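PDB 4N3O: D-glycero-alpha-D-manno-heptose 7-phosphate kinase from Campylobacter jejuni subsp. jejuni, which phosphorylates D-glycero-alpha-D-manno-heptose 7-phosphate at C-1 with ATP, a step towards the GDP-heptose used for capsule polysaccharide. Local coordinates for residues Arg201-Phe206 / Lys318-Glu323. Residues are numbered along the deposited sequence; the frame is centred on the assembly and turned at random.
Sequences RTVLYF and KALRKE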
ATOM      1  N   ARG A 201      12.127  -1.081   7.360  1.00 36.75           N
ATOM      2  CA  ARG A 201      13.175  -0.141   7.757  1.00 42.77           C
ATOM      3  C   ARG A 201      12.907   1.287   7.335  1.00 40.64           C
ATOM      4  O   ARG A 201      13.763   2.125   7.517  1.00 46.06           O
ATOM      5  CB  ARG A 201      14.469  -0.455   7.007  1.00 48.38           C
ATOM      6  CG  ARG A 201      15.000  -1.865   7.027  1.00 51.07           C
ATOM      7  CD  ARG A 201      15.980  -2.109   8.117  1.00 56.31           C
ATOM      8  NE  ARG A 201      16.737  -3.313   7.828  1.00 63.77           N
ATOM      9  CZ  ARG A 201      17.675  -3.800   8.626  1.00 71.02           C
ATOM     10  NH1 ARG A 201      18.312  -4.914   8.292  1.00 69.38           N
ATOM     11  NH2 ARG A 201      17.961  -3.182   9.769  1.00 77.38           N
ATOM     12  N   THR A 202      11.776   1.600   6.741  1.00 40.51           N
ATOM     13  CA  THR A 202      11.651   2.948   6.244  1.00 38.52           C
ATOM     14  C   THR A 202      10.378   3.694   6.607  1.00 38.30           C
ATOM     15  O   THR A 202       9.323   3.112   6.781  1.00 37.07           O
ATOM     16  CB  THR A 202      11.854   2.981   4.690  1.00 42.57           C
ATOM     17  OG1 THR A 202      10.918   2.139   4.035  1.00 41.22           O
ATOM     18  CG2 THR A 202      13.240   2.505   4.301  1.00 45.71           C
ATOM     19  N   VAL A 203      10.523   5.007   6.731  1.00 38.27           N
ATOM     20  CA  VAL A 203       9.432   5.909   7.029  1.00 37.75           C
ATOM     21  C   VAL A 203       9.463   7.068   6.034  1.00 36.43           C
ATOM     22  O   VAL A 203      10.501   7.663   5.798  1.00 36.92           O
ATOM     23  CB  VAL A 203       9.565   6.498   8.438  1.00 37.15           C
ATOM     24  CG1 VAL A 203       8.508   7.580   8.657  1.00 38.88           C
ATOM     25  CG2 VAL A 203       9.456   5.405   9.479  1.00 37.82           C
ATOM     26  N   LEU A 204       8.319   7.370   5.455  1.00 37.34           N
ATOM     27  CA  LEU A 204       8.183   8.452   4.479  1.00 38.20           C
ATOM     28  C   LEU A 204       7.359   9.552   5.148  1.00 38.22           C
ATOM     29  O   LEU A 204       6.238   9.303   5.581  1.00 36.85           O
ATOM     30  CB  LEU A 204       7.448   7.925   3.246  1.00 38.98           C
ATOM     31  CG  LEU A 204       7.183   8.938   2.133  1.00 46.04           C
ATOM     32  CD1 LEU A 204       8.487   9.549   1.656  1.00 46.55           C
ATOM     33  CD2 LEU A 204       6.436   8.299   0.966  1.00 47.65           C
ATOM     34  N   TYR A 205       7.909  10.757   5.234  1.00 39.92           N
ATOM     35  CA  TYR A 205       7.243  11.870   5.899  1.00 40.20           C
ATOM     36  C   TYR A 205       7.158  13.119   5.040  1.00 42.40           C
ATOM     37  O   TYR A 205       8.170  13.623   4.588  1.00 41.24           O
ATOM     38  CB  TYR A 205       8.029  12.203   7.165  1.00 41.38           C
ATOM     39  CG  TYR A 205       7.547  13.409   7.949  1.00 42.12           C
ATOM     40  CD1 TYR A 205       6.367  13.357   8.687  1.00 42.45           C
ATOM     41  CD2 TYR A 205       8.303  14.587   7.996  1.00 44.46           C
ATOM     42  CE1 TYR A 205       5.933  14.444   9.421  1.00 43.93           C
ATOM     43  CE2 TYR A 205       7.878  15.682   8.731  1.00 42.81           C
ATOM     44  CZ  TYR A 205       6.693  15.604   9.439  1.00 45.75           C
ATOM     45  OH  TYR A 205       6.247  16.680  10.167  1.00 52.50           O
ATOM     46  N   PHE A 206       5.940  13.602   4.818  1.00 44.91           N
ATOM     47  CA  PHE A 206       5.718  14.851   4.107  1.00 47.69           C
ATOM     48  C   PHE A 206       5.731  15.934   5.160  1.00 48.45           C
ATOM     49  O   PHE A 206       4.990  15.870   6.133  1.00 53.85           O
ATOM     50  CB  PHE A 206       4.416  14.844   3.325  1.00 51.17           C
ATOM     51  CG  PHE A 206       4.493  14.055   2.048  1.00 55.17           C
ATOM     52  CD1 PHE A 206       4.903  14.664   0.870  1.00 60.24           C
ATOM     53  CD2 PHE A 206       4.165  12.707   2.019  1.00 54.00           C
ATOM     54  CE1 PHE A 206       4.983  13.942  -0.313  1.00 58.35           C
ATOM     55  CE2 PHE A 206       4.232  11.988   0.844  1.00 52.21           C
ATOM     56  CZ  PHE A 206       4.645  12.604  -0.321  1.00 55.74           C
ATOM     57  N   LYS A 318       5.296   7.875  15.785  1.00 40.48           N
ATOM     58  CA  LYS A 318       4.553   8.568  16.824  1.00 43.50           C
ATOM     59  C   LYS A 318       5.094   9.998  17.054  1.00 42.39           C
ATOM     60  O   LYS A 318       4.321  10.953  17.210  1.00 43.29           O
ATOM     61  CB  LYS A 318       4.592   7.738  18.114  1.00 47.28           C
ATOM     62  CG  LYS A 318       3.701   8.243  19.235  1.00 51.53           C
ATOM     63  CD  LYS A 318       3.761   7.344  20.469  1.00 53.26           C
ATOM     64  CE  LYS A 318       5.105   7.440  21.180  1.00 56.38           C
ATOM     65  NZ  LYS A 318       5.151   6.583  22.392  1.00 57.25           N
ATOM     66  N   ALA A 319       6.409  10.159  17.080  1.00 38.74           N
ATOM     67  CA  ALA A 319       6.957  11.496  17.276  1.00 41.58           C
ATOM     68  C   ALA A 319       6.617  12.361  16.048  1.00 41.80           C
ATOM     69  O   ALA A 319       6.128  13.478  16.188  1.00 42.45           O
ATOM     70  CB  ALA A 319       8.459  11.448  17.532  1.00 42.37           C
ATOM     71  N   LEU A 320       6.819  11.824  14.849  1.00 41.26           N
ATOM     72  CA  LEU A 320       6.512  12.586  13.637  1.00 45.13           C
ATOM     73  C   LEU A 320       5.032  13.008  13.515  1.00 47.75           C
ATOM     74  O   LEU A 320       4.754  14.129  13.079  1.00 48.41           O
ATOM     75  CB  LEU A 320       6.967  11.836  12.376  1.00 44.19           C
ATOM     76  CG  LEU A 320       8.486  11.679  12.166  1.00 44.63           C
ATOM     77  CD1 LEU A 320       8.736  10.860  10.927  1.00 43.84           C
ATOM     78  CD2 LEU A 320       9.204  13.018  12.029  1.00 47.16           C
ATOM     79  N   ARG A 321       4.089  12.152  13.916  1.00 49.78           N
ATOM     80  CA  ARG A 321       2.664  12.520  13.820  1.00 53.53           C
ATOM     81  C   ARG A 321       2.285  13.762  14.652  1.00 53.00           C
ATOM     82  O   ARG A 321       1.198  14.320  14.464  1.00 52.84           O
ATOM     83  CB  ARG A 321       1.725  11.374  14.230  1.00 63.32           C
ATOM     84  CG  ARG A 321       1.778  10.094  13.399  1.00 69.43           C
ATOM     85  CD  ARG A 321       0.506   9.267  13.633  1.00 75.80           C
ATOM     86  NE  ARG A 321       0.630   7.840  13.308  1.00 78.39           N
ATOM     87  CZ  ARG A 321       0.639   7.319  12.080  1.00 77.32           C
ATOM     88  NH1 ARG A 321       0.578   8.097  11.002  1.00 76.09           N
ATOM     89  NH2 ARG A 321       0.752   6.002  11.929  1.00 79.31           N
ATOM     90  N   LYS A 322       3.156  14.179  15.574  1.00 51.32           N
ATOM     91  CA  LYS A 322       2.888  15.351  16.423  1.00 52.33           C
ATOM     92  C   LYS A 322       3.370  16.627  15.768  1.00 53.03           C
ATOM     93  O   LYS A 322       3.161  17.720  16.290  1.00 54.91           O
ATOM     94  CB  LYS A 322       3.567  15.207  17.782  1.00 53.25           C
ATOM     95  CG  LYS A 322       3.036  14.045  18.578  1.00 55.02           C
ATOM     96  CD  LYS A 322       3.798  13.819  19.862  1.00 56.91           C
ATOM     97  CE  LYS A 322       3.263  12.570  20.549  1.00 59.76           C
ATOM     98  NZ  LYS A 322       4.187  12.060  21.590  1.00 63.67           N
ATOM     99  N   GLU A 323       4.019  16.486  14.625  1.00 51.97           N
ATOM    100  CA  GLU A 323       4.532  17.628  13.909  1.00 54.10           C
ATOM    101  C   GLU A 323       3.538  18.040  12.835  1.00 53.82           C
ATOM    102  O   GLU A 323       2.530  17.359  12.615  1.00 57.63           O
ATOM    103  CB  GLU A 323       5.904  17.296  13.341  1.00 56.83           C
ATOM    104  CG  GLU A 323       6.923  16.932  14.425  1.00 57.04           C
ATOM    105  CD  GLU A 323       7.235  18.096  15.371  1.00 63.00           C
ATOM    106  OE1 GLU A 323       7.756  17.853  16.486  1.00 61.54           O
ATOM    107  OE2 GLU A 323       6.954  19.260  15.008  1.00 69.19           O
TER
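Tyr205 and Leu320 join a strand to a helix across one side of the four-stranded antiparallel sheet in the C-terminal part of this GHMP kinase. Strand 202-206 is an inner strand of that sheet, between 303-308 and 326-327, and helix 313-320 leads through a type I turn, Leu320 to Glu323, towards 326-327. From the strand, Val203 and Tyr205 turn their side chains toward the helix. Val203 CG1 meets the methyl CD1 of Leu320 tip to tip at 4.0 Å. Ile281 and Leu284 of helix 276-287 add to this apolar packing. Glu323 bends at chi2 (-65°), and its carboxylate turns away to a salt bridge with Arg280. Tyr205 extends from Leu320 towards Glu323 because its chi1 of 176° sets CG opposite the backbone N. Its CB and CG each lie 4.1 Å from Leu320 CD1, and CD1 of the ring packs against Leu320 CB at 4.0 Å. Leu320 CD2 sits almost exactly on the ring normal, 4.2 Å from the ring centroid, a CH-pi contact over one face. Further out, Tyr205 CE1 comes within 3.9 Å of the carbonyl oxygen of Leu320, which accepts the turn's hydrogen bond from Glu323 N. At the ring's end, Tyr205 OH hydrogen-bonds with the backbone N of Gly325 and lies 3.3 Å from Glu323 CB.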